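Local coordinates for bartonella effector protein (Bep) substrate of VirB T4SS (Bartonella sp. 1-1C, PDB 4PY3), which may transfer AMP from ATP to threonine or tyrosine hydroxyls of target proteins, this chain being the N-terminal FIC domain of the secreted effector, at residues N23-M28 against A34-H39; Q55-S60 against R164-K169; Y64-L69 against F74-Y79. All coordinates share one frame; numbering follows the deposited sequence.

Contact 1: residues N23-M28 against A34-H39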
loop_
_atom_site.group_PDB
_atom_site.type_symbol
_atom_site.label_atom_id
_atom_site.label_comp_id
_atom_site.label_asym_id
_atom_site.label_seq_id
_atom_site.Cartn_x
_atom_site.Cartn_y
_atom_site.Cartn_z
ATOM N N ASN A 23 -6.122 17.825 -5.592
ATOM C CA ASN A 23 -7.145 16.820 -5.819
ATOM C C ASN A 23 -8.222 17.306 -6.767
ATOM O O ASN A 23 -8.448 18.500 -6.899
ATOM C CB ASN A 23 -7.773 16.389 -4.490
ATOM C CG ASN A 23 -8.464 17.540 -3.768
ATOM O OD1 ASN A 23 -9.644 17.814 -3.991
ATOM N ND2 ASN A 23 -7.728 18.202 -2.883
ATOM N N LYS A 24 -8.902 16.357 -7.400
ATOM C CA LYS A 24 -9.901 16.660 -8.419
ATOM C C LYS A 24 -11.149 17.326 -7.856
ATOM O O LYS A 24 -11.958 17.843 -8.614
ATOM C CB LYS A 24 -10.305 15.389 -9.165
ATOM C CG LYS A 24 -9.155 14.692 -9.870
ATOM C CD LYS A 24 -9.633 13.529 -10.732
ATOM C CE LYS A 24 -8.441 12.812 -11.343
ATOM N NZ LYS A 24 -8.837 11.667 -12.210
ATOM N N HIS A 25 -11.320 17.285 -6.542
ATOM C CA HIS A 25 -12.479 17.896 -5.917
ATOM C C HIS A 25 -12.243 19.371 -5.612
ATOM O O HIS A 25 -13.170 20.058 -5.205
ATOM C CB HIS A 25 -12.846 17.171 -4.620
ATOM C CG HIS A 25 -12.864 15.682 -4.748
ATOM N ND1 HIS A 25 -13.765 15.019 -5.550
ATOM C CD2 HIS A 25 -12.077 14.730 -4.193
ATOM C CE1 HIS A 25 -13.542 13.721 -5.472
ATOM N NE2 HIS A 25 -12.520 13.518 -4.658
ATOM N N ASN A 26 -11.009 19.843 -5.792
ATOM C CA ASN A 26 -10.625 21.209 -5.436
ATOM C C ASN A 26 -10.872 21.493 -3.955
ATOM O O ASN A 26 -11.232 22.596 -3.581
ATOM C CB ASN A 26 -11.367 22.215 -6.323
ATOM C CG ASN A 26 -11.161 21.975 -7.809
ATOM O OD1 ASN A 26 -12.117 22.032 -8.556
ATOM N ND2 ASN A 26 -9.933 21.685 -8.241
ATOM N N ILE A 27 -10.671 20.480 -3.118
ATOM C CA ILE A 27 -10.845 20.599 -1.668
ATOM C C ILE A 27 -9.537 21.025 -1.014
ATOM O O ILE A 27 -8.489 20.413 -1.246
ATOM C CB ILE A 27 -11.315 19.265 -1.048
ATOM C CG1 ILE A 27 -12.752 18.978 -1.482
ATOM C CG2 ILE A 27 -11.229 19.310 0.471
ATOM C CD1 ILE A 27 -13.241 17.589 -1.133
ATOM N N MET A 28 -9.611 22.055 -0.179
ATOM C CA MET A 28 -8.418 22.671 0.403
ATOM C C MET A 28 -8.163 22.236 1.838
ATOM O O MET A 28 -7.063 22.394 2.340
ATOM C CB MET A 28 -8.555 24.190 0.350
ATOM C CG MET A 28 -8.862 24.736 -1.032
ATOM S SD MET A 28 -7.612 24.242 -2.235
ATOM C CE MET A 28 -7.828 25.505 -3.491
ATOM N N ALA A 34 -9.536 13.892 3.362
ATOM C CA ALA A 34 -9.464 12.537 3.925
ATOM C C ALA A 34 -10.824 11.842 3.903
ATOM O O ALA A 34 -10.919 10.711 3.454
ATOM C CB ALA A 34 -8.916 12.573 5.345
ATOM N N HIS A 35 -11.864 12.540 4.358
ATOM C CA HIS A 35 -13.232 12.000 4.411
ATOM C C HIS A 35 -13.744 11.625 3.014
ATOM O O HIS A 35 -14.246 10.529 2.799
ATOM C CB HIS A 35 -14.198 13.095 4.967
ATOM C CG HIS A 35 -15.437 12.591 5.652
ATOM N ND1 HIS A 35 -16.468 11.955 4.987
ATOM C CD2 HIS A 35 -15.851 12.731 6.934
ATOM C CE1 HIS A 35 -17.436 11.673 5.845
ATOM N NE2 HIS A 35 -17.088 12.137 7.033
ATOM N N VAL A 36 -13.662 12.576 2.085
ATOM C CA VAL A 36 -14.151 12.385 0.717
ATOM C C VAL A 36 -13.390 11.236 0.068
ATOM O O VAL A 36 -13.937 10.439 -0.685
ATOM C CB VAL A 36 -13.975 13.670 -0.115
ATOM C CG1 VAL A 36 -14.207 13.415 -1.597
ATOM C CG2 VAL A 36 -14.929 14.752 0.380
ATOM N N CYS A 37 -12.113 11.163 0.401
ATOM C CA CYS A 37 -11.227 10.132 -0.085
ATOM C C CYS A 37 -11.675 8.745 0.383
ATOM O O CYS A 37 -11.788 7.833 -0.438
ATOM C CB CYS A 37 -9.820 10.444 0.415
ATOM S SG CYS A 37 -8.506 9.841 -0.632
ATOM N N GLU A 38 -11.933 8.596 1.688
ATOM C CA GLU A 38 -12.451 7.329 2.249
ATOM C C GLU A 38 -13.764 6.951 1.566
ATOM O O GLU A 38 -14.001 5.775 1.276
ATOM C CB GLU A 38 -12.606 7.335 3.821
ATOM C CG GLU A 38 -11.421 6.662 4.494
ATOM C CD GLU A 38 -11.402 6.806 6.005
ATOM O OE1 GLU A 38 -12.314 7.457 6.566
ATOM O OE2 GLU A 38 -10.465 6.259 6.635
ATOM N N HIS A 39 -14.600 7.949 1.279
ATOM C CA HIS A 39 -15.883 7.708 0.625
ATOM C C HIS A 39 -15.734 7.031 -0.740
ATOM O O HIS A 39 -16.317 5.974 -0.976
ATOM C CB HIS A 39 -16.668 9.011 0.462
ATOM C CG HIS A 39 -17.992 8.828 -0.203
ATOM N ND1 HIS A 39 -18.229 9.139 -1.526
ATOM C CD2 HIS A 39 -19.153 8.334 0.283
ATOM C CE1 HIS A 39 -19.486 8.855 -1.820
ATOM N NE2 HIS A 39 -20.066 8.361 -0.740
#
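The imidazole of H25 carries a methyl group of V36 on one face: V36 CG1 sits 3.7 Å from the centroid of the H25 ring, 23° off the normal. This CH-pi contact is displaced toward the NE2-CD2 side of the rim, with V36 CG1 3.5 Å from H25 NE2. The same NE2 is hydrogen-bonded to T73 OG1, which helps to hold the rotation of the ring, and the aromatic ring of Y40, one turn beyond V36 on helix 30-48, meets the imidazole nearly parallel to it. H25 and V36 approach from opposite directions, the loop side chain reaching to the helix and the helix side chain to the loop.

The two methyls of V36 divide the work. With CG1 anti to its backbone nitrogen (chi1 168°), that branch takes the histidine face while CG2 turns to I27, whose CD1 it meets tip to tip at 3.6 Å. H25 and I27 are presented together because N23 folds the loop from within. N26 N bonds to N23 O at 3.1 Å to close a type I turn, and N23 OD1 receives I27 N at 3.0 Å along a nearly straight bond (171°), in the carbonyl plane on a lone pair; H25 N adds a weak bond to the same oxygen. N23 ND2 answers with a bond to I27 O of 2.9 Å, with I27 O in the plane of the N23 amide, and has a second acceptor in L21 O. The buried amide is thus engaged through both its oxygen and its nitrogen. This is a type I beta turn braced by its first residue, an asparagine, and laid against helix 30-48 at V36 through the imidazole of H25 and the isoleucine that follows the turn, at the surface of the FIC domain.

Contact 2: residues Q55-S60 against R164-K169; sequences QKFDSS and RVFFEK
D58 OD1 accepts a hydrogen bond from Y61 N, which makes D58 the N-cap of helix 59-70, while D58 O lies at the edge of the F166 ring, 3.4 Å from F166 CE2 and near the ring plane. The contact thus sets the start of this helix against helix 159-173, the helix that takes up the end of the divergent Fic motif, and belongs to the buried helical core of the Fic fold.

Its centre is a T-shaped pair. The edge of F57 points at one face of F166, with CD2 4.0 Å above that plane toward the rim; the centroids are 5.7 Å apart and the planes stand at 88°. F57 CB also rests 3.9 Å from F166 CZ. The F166 ring reaches the loop because CG is anti to the backbone nitrogen (chi1 -176°), and it lies between the helices with L62 and I65 also against it.

Farther along F57, CE2 meets K169 CB in the plane of the phenylalanine ring at 3.8 Å, and CZ comes obliquely to K169 O. The lysine chain bends at chi2 (-77°), carrying its ammonium group away from F57 to a hydrogen bond between K169 NZ and N49 OD1.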
loop_
_atom_site.group_PDB
_atom_site.type_symbol
_atom_site.label_atom_id
_atom_site.label_comp_id
_atom_site.label_asym_id
_atom_site.label_seq_id
_atom_site.Cartn_x
_atom_site.Cartn_y
_atom_site.Cartn_z
ATOM N N GLN A 55 -4.470 -13.607 -12.091
ATOM C CA GLN A 55 -3.555 -14.759 -12.116
ATOM C C GLN A 55 -2.182 -14.391 -11.545
ATOM O O GLN A 55 -1.576 -15.195 -10.845
ATOM C CB GLN A 55 -3.391 -15.303 -13.535
ATOM N N LYS A 56 -1.699 -13.182 -11.844
ATOM C CA LYS A 56 -0.411 -12.721 -11.354
ATOM C C LYS A 56 -0.615 -11.614 -10.332
ATOM O O LYS A 56 -1.246 -10.600 -10.626
ATOM C CB LYS A 56 0.459 -12.224 -12.517
ATOM N N PHE A 57 -0.101 -11.821 -9.123
ATOM C CA PHE A 57 -0.095 -10.788 -8.107
ATOM C C PHE A 57 1.234 -10.067 -8.214
ATOM O O PHE A 57 2.278 -10.620 -7.897
ATOM C CB PHE A 57 -0.329 -11.356 -6.706
ATOM C CG PHE A 57 -1.778 -11.603 -6.396
ATOM C CD1 PHE A 57 -2.423 -12.721 -6.895
ATOM C CD2 PHE A 57 -2.503 -10.703 -5.632
ATOM C CE1 PHE A 57 -3.763 -12.944 -6.629
ATOM C CE2 PHE A 57 -3.845 -10.919 -5.362
ATOM C CZ PHE A 57 -4.475 -12.044 -5.858
ATOM N N ASP A 58 1.184 -8.831 -8.695
ATOM C CA ASP A 58 2.390 -8.084 -9.004
ATOM C C ASP A 58 2.121 -6.586 -8.859
ATOM O O ASP A 58 1.019 -6.183 -8.489
ATOM C CB ASP A 58 2.897 -8.451 -10.409
ATOM C CG ASP A 58 1.904 -8.103 -11.526
ATOM O OD1 ASP A 58 0.877 -7.439 -11.263
ATOM O OD2 ASP A 58 2.167 -8.503 -12.690
ATOM N N SER A 59 3.144 -5.782 -9.119
ATOM C CA SER A 59 3.082 -4.339 -8.935
ATOM C C SER A 59 2.047 -3.716 -9.874
ATOM O O SER A 59 1.406 -2.736 -9.525
ATOM C CB SER A 59 4.468 -3.720 -9.153
ATOM O OG SER A 59 5.032 -4.219 -10.334
ATOM N N SER A 60 1.880 -4.285 -11.063
ATOM C CA SER A 60 0.815 -3.835 -11.956
ATOM C C SER A 60 -0.548 -3.915 -11.280
ATOM O O SER A 60 -1.339 -2.983 -11.379
ATOM C CB SER A 60 0.788 -4.649 -13.253
ATOM O OG SER A 60 1.799 -4.212 -14.140
ATOM N N ARG A 164 -3.130 -3.113 1.816
ATOM C CA ARG A 164 -4.077 -3.974 2.534
ATOM C C ARG A 164 -5.039 -4.682 1.594
ATOM O O ARG A 164 -5.257 -5.893 1.724
ATOM C CB ARG A 164 -4.875 -3.192 3.560
ATOM C CG ARG A 164 -4.008 -2.687 4.682
ATOM C CD ARG A 164 -4.809 -1.828 5.625
ATOM N NE ARG A 164 -3.886 -1.080 6.481
ATOM C CZ ARG A 164 -4.228 -0.383 7.557
ATOM N NH1 ARG A 164 -5.492 -0.359 7.966
ATOM N NH2 ARG A 164 -3.297 0.277 8.234
ATOM N N VAL A 165 -5.607 -3.949 0.635
ATOM C CA VAL A 165 -6.504 -4.591 -0.321
ATOM C C VAL A 165 -5.753 -5.667 -1.108
ATOM O O VAL A 165 -6.283 -6.739 -1.357
ATOM C CB VAL A 165 -7.159 -3.578 -1.276
ATOM C CG1 VAL A 165 -7.889 -4.281 -2.413
ATOM C CG2 VAL A 165 -8.139 -2.715 -0.511
ATOM N N PHE A 166 -4.520 -5.363 -1.492
ATOM C CA PHE A 166 -3.689 -6.289 -2.247
ATOM C C PHE A 166 -3.501 -7.596 -1.459
ATOM O O PHE A 166 -3.704 -8.681 -1.993
ATOM C CB PHE A 166 -2.336 -5.636 -2.524
ATOM C CG PHE A 166 -1.410 -6.460 -3.374
ATOM C CD1 PHE A 166 -0.668 -7.498 -2.812
ATOM C CD2 PHE A 166 -1.240 -6.174 -4.720
ATOM C CE1 PHE A 166 0.204 -8.238 -3.580
ATOM C CE2 PHE A 166 -0.373 -6.921 -5.494
ATOM C CZ PHE A 166 0.350 -7.961 -4.924
ATOM N N PHE A 167 -3.130 -7.483 -0.187
ATOM C CA PHE A 167 -2.892 -8.672 0.636
ATOM C C PHE A 167 -4.154 -9.420 1.005
ATOM O O PHE A 167 -4.131 -10.647 1.066
ATOM C CB PHE A 167 -2.057 -8.348 1.872
ATOM C CG PHE A 167 -0.589 -8.397 1.598
ATOM C CD1 PHE A 167 0.032 -7.372 0.882
ATOM C CD2 PHE A 167 0.171 -9.484 2.004
ATOM C CE1 PHE A 167 1.391 -7.424 0.607
ATOM C CE2 PHE A 167 1.527 -9.545 1.731
ATOM C CZ PHE A 167 2.140 -8.516 1.032
ATOM N N GLU A 168 -5.267 -8.718 1.193
ATOM C CA GLU A 168 -6.548 -9.405 1.390
ATOM C C GLU A 168 -6.915 -10.236 0.156
ATOM O O GLU A 168 -7.348 -11.384 0.280
ATOM C CB GLU A 168 -7.663 -8.428 1.742
ATOM C CG GLU A 168 -7.435 -7.728 3.078
ATOM C CD GLU A 168 -8.641 -6.941 3.565
ATOM O OE1 GLU A 168 -9.687 -6.968 2.881
ATOM O OE2 GLU A 168 -8.546 -6.306 4.644
ATOM N N LYS A 169 -6.699 -9.671 -1.027
ATOM C CA LYS A 169 -6.947 -10.394 -2.280
ATOM C C LYS A 169 -5.980 -11.563 -2.470
ATOM O O LYS A 169 -6.350 -12.605 -3.000
ATOM C CB LYS A 169 -6.824 -9.454 -3.472
ATOM C CG LYS A 169 -7.838 -8.326 -3.476
ATOM C CD LYS A 169 -9.205 -8.801 -3.913
ATOM C CE LYS A 169 -10.212 -7.669 -3.834
ATOM N NZ LYS A 169 -11.601 -8.197 -3.844
#

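Contact 3: residues Y64-L69 against F74-Y79; sequences YIHQRL and FEWAGY
In the Fic domain, helix 59-70 is tied by H66 to the loop that follows it and leads to the hairpin of strands 85-86 and 92-93. H66 ND1 accepts the backbone N-H of G78 at 3.1 Å with an angle of 157°, the donor tilted 22° from the imidazole plane. NE2, the other nitrogen, is hydrogen-bonded to A157 O, while the F155 ring stacks on the imidazole. The ring is thus held at both nitrogens between this loop and the divergent Fic-motif loop, with F155 and A157.

Beyond ND1, H66 CE1 approaches W76 CZ3 to 3.5 Å. The two rings meet rim to rim, and neither lies over the other. F74 lies against the indole, its CB 3.7 Å above one face.

The loop comes close through G78, whose CA is 3.9 Å from Q67 CA. A77 CB packs 3.9 Å from Q67 O, and Q67 CG, turned away from its backbone nitrogen (chi1 -158°), lies 3.8 Å from A77 O. Glycine is third in the second of the turns that shape this course, F74 to A77 and W76 to Y79: consecutive type I and type II beta turns packed on helix 59-70 and joined through H66 to the divergent Fic-motif loop.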
loop_
_atom_site.group_PDB
_atom_site.type_symbol
_atom_site.label_atom_id
_atom_site.label_comp_id
_atom_site.label_asym_id
_atom_site.label_seq_id
_atom_site.Cartn_x
_atom_site.Cartn_y
_atom_site.Cartn_z
ATOM N N TYR A 64 -3.041 -0.899 -10.154
ATOM C CA TYR A 64 -4.438 -0.892 -10.576
ATOM C C TYR A 64 -5.364 -0.668 -9.374
ATOM O O TYR A 64 -6.348 0.065 -9.473
ATOM C CB TYR A 64 -4.802 -2.176 -11.325
ATOM C CG TYR A 64 -6.288 -2.320 -11.578
ATOM C CD1 TYR A 64 -6.918 -1.585 -12.579
ATOM C CD2 TYR A 64 -7.069 -3.183 -10.809
ATOM C CE1 TYR A 64 -8.282 -1.715 -12.811
ATOM C CE2 TYR A 64 -8.425 -3.308 -11.030
ATOM C CZ TYR A 64 -9.027 -2.579 -12.026
ATOM O OH TYR A 64 -10.372 -2.718 -12.254
ATOM N N ILE A 65 -5.042 -1.284 -8.241
ATOM C CA ILE A 65 -5.838 -1.088 -7.039
ATOM C C ILE A 65 -5.790 0.375 -6.617
ATOM O O ILE A 65 -6.816 0.959 -6.301
ATOM C CB ILE A 65 -5.344 -1.960 -5.879
ATOM C CG1 ILE A 65 -5.656 -3.428 -6.179
ATOM C CG2 ILE A 65 -6.007 -1.560 -4.569
ATOM C CD1 ILE A 65 -4.782 -4.388 -5.412
ATOM N N HIS A 66 -4.586 0.933 -6.581
ATOM C CA HIS A 66 -4.391 2.320 -6.190
ATOM C C HIS A 66 -5.138 3.225 -7.170
ATOM O O HIS A 66 -5.806 4.175 -6.764
ATOM C CB HIS A 66 -2.907 2.659 -6.174
ATOM C CG HIS A 66 -2.591 3.985 -5.562
ATOM N ND1 HIS A 66 -2.731 5.173 -6.250
ATOM C CD2 HIS A 66 -2.152 4.319 -4.324
ATOM C CE1 HIS A 66 -2.390 6.181 -5.469
ATOM N NE2 HIS A 66 -2.041 5.693 -4.292
ATOM N N GLN A 67 -5.063 2.879 -8.456
ATOM C CA GLN A 67 -5.779 3.617 -9.487
ATOM C C GLN A 67 -7.276 3.634 -9.175
ATOM O O GLN A 67 -7.904 4.692 -9.159
ATOM C CB GLN A 67 -5.534 3.018 -10.871
ATOM C CG GLN A 67 -5.790 3.999 -12.008
ATOM C CD GLN A 67 -5.316 3.501 -13.366
ATOM O OE1 GLN A 67 -4.511 2.577 -13.469
ATOM N NE2 GLN A 67 -5.813 4.131 -14.423
ATOM N N ARG A 68 -7.845 2.466 -8.903
ATOM C CA ARG A 68 -9.271 2.381 -8.626
ATOM C C ARG A 68 -9.659 3.096 -7.344
ATOM O O ARG A 68 -10.710 3.720 -7.275
ATOM C CB ARG A 68 -9.726 0.927 -8.568
ATOM C CG ARG A 68 -9.817 0.258 -9.934
ATOM C CD ARG A 68 -10.928 0.892 -10.750
ATOM N NE ARG A 68 -11.146 0.219 -12.019
ATOM C CZ ARG A 68 -11.662 0.791 -13.103
ATOM N NH1 ARG A 68 -12.010 2.081 -13.107
ATOM N NH2 ARG A 68 -11.820 0.075 -14.211
ATOM N N LEU A 69 -8.818 3.000 -6.328
ATOM C CA LEU A 69 -9.133 3.588 -5.036
ATOM C C LEU A 69 -9.104 5.102 -5.073
ATOM O O LEU A 69 -9.869 5.734 -4.358
ATOM C CB LEU A 69 -8.165 3.104 -3.959
ATOM C CG LEU A 69 -8.255 1.635 -3.511
ATOM C CD1 LEU A 69 -7.277 1.410 -2.370
ATOM C CD2 LEU A 69 -9.657 1.260 -3.080
ATOM N N PHE A 74 -7.263 11.772 -6.996
ATOM C CA PHE A 74 -5.923 12.182 -7.395
ATOM C C PHE A 74 -5.661 11.903 -8.860
ATOM O O PHE A 74 -5.844 10.778 -9.322
ATOM C CB PHE A 74 -4.859 11.480 -6.551
ATOM C CG PHE A 74 -4.916 11.827 -5.095
ATOM C CD1 PHE A 74 -4.846 13.145 -4.686
ATOM C CD2 PHE A 74 -5.035 10.830 -4.126
ATOM C CE1 PHE A 74 -4.897 13.471 -3.345
ATOM C CE2 PHE A 74 -5.074 11.147 -2.779
ATOM C CZ PHE A 74 -5.010 12.467 -2.389
ATOM N N GLU A 75 -5.171 12.920 -9.559
ATOM C CA GLU A 75 -4.835 12.830 -10.967
ATOM C C GLU A 75 -3.774 11.754 -11.222
ATOM O O GLU A 75 -3.816 11.085 -12.240
ATOM C CB GLU A 75 -4.327 14.185 -11.499
ATOM C CG GLU A 75 -5.367 15.304 -11.502
ATOM C CD GLU A 75 -4.840 16.622 -12.074
ATOM O OE1 GLU A 75 -4.062 16.600 -13.057
ATOM O OE2 GLU A 75 -5.178 17.684 -11.528
ATOM N N TRP A 76 -2.862 11.579 -10.269
ATOM C CA TRP A 76 -1.744 10.636 -10.384
ATOM C C TRP A 76 -2.076 9.233 -9.846
ATOM O O TRP A 76 -1.192 8.392 -9.725
ATOM C CB TRP A 76 -0.509 11.176 -9.638
ATOM C CG TRP A 76 -0.833 11.700 -8.271
ATOM C CD1 TRP A 76 -1.174 12.986 -7.962
ATOM C CD2 TRP A 76 -0.857 10.970 -7.040
ATOM N NE1 TRP A 76 -1.424 13.095 -6.621
ATOM C CE2 TRP A 76 -1.234 11.873 -6.034
ATOM C CE3 TRP A 76 -0.597 9.631 -6.694
ATOM C CZ2 TRP A 76 -1.357 11.495 -4.700
ATOM C CZ3 TRP A 76 -0.729 9.250 -5.371
ATOM C CH2 TRP A 76 -1.093 10.179 -4.381
ATOM N N ALA A 77 -3.344 8.978 -9.541
ATOM C CA ALA A 77 -3.726 7.678 -9.025
ATOM C C ALA A 77 -3.141 6.596 -9.925
ATOM O O ALA A 77 -3.239 6.679 -11.149
ATOM C CB ALA A 77 -5.239 7.541 -8.954
ATOM N N GLY A 78 -2.497 5.612 -9.314
ATOM C CA GLY A 78 -1.963 4.465 -10.032
ATOM C C GLY A 78 -0.511 4.649 -10.427
ATOM O O GLY A 78 0.171 3.677 -10.778
ATOM N N TYR A 79 -0.050 5.897 -10.396
ATOM C CA TYR A 79 1.326 6.229 -10.727
ATOM C C TYR A 79 2.159 6.303 -9.453
ATOM O O TYR A 79 1.740 6.886 -8.458
ATOM C CB TYR A 79 1.421 7.568 -11.472
ATOM C CG TYR A 79 0.989 7.545 -12.925
ATOM C CD1 TYR A 79 1.659 6.749 -13.862
ATOM C CD2 TYR A 79 -0.069 8.325 -13.371
ATOM C CE1 TYR A 79 1.287 6.736 -15.198
ATOM C CE2 TYR A 79 -0.459 8.306 -14.698
ATOM C CZ TYR A 79 0.229 7.525 -15.613
ATOM O OH TYR A 79 -0.146 7.508 -16.941
#

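From the N terminus, contact 1 closes first, folding residues 23-28 back on helix 30-48 across only a few residues. The chain then runs through helix 30-48 to 55-60, where contact 2 opens; it is completed more than a hundred residues later by helix 159-173. Contact 3 lies wholly within that long excursion, closing a short loop as the chain leaves helix 59-70, the helix it shares with contact 2. Contacts 1 and 3 touch where K24 packs on F74 and E75, and contacts 2 and 3 touch where I65 meets V165 and F166. Contacts 1 and 2, with centres 25 Å apart, do not meet. Contact 3 therefore lies between the N-terminal loop and the junction of helices 59-70 and 159-173.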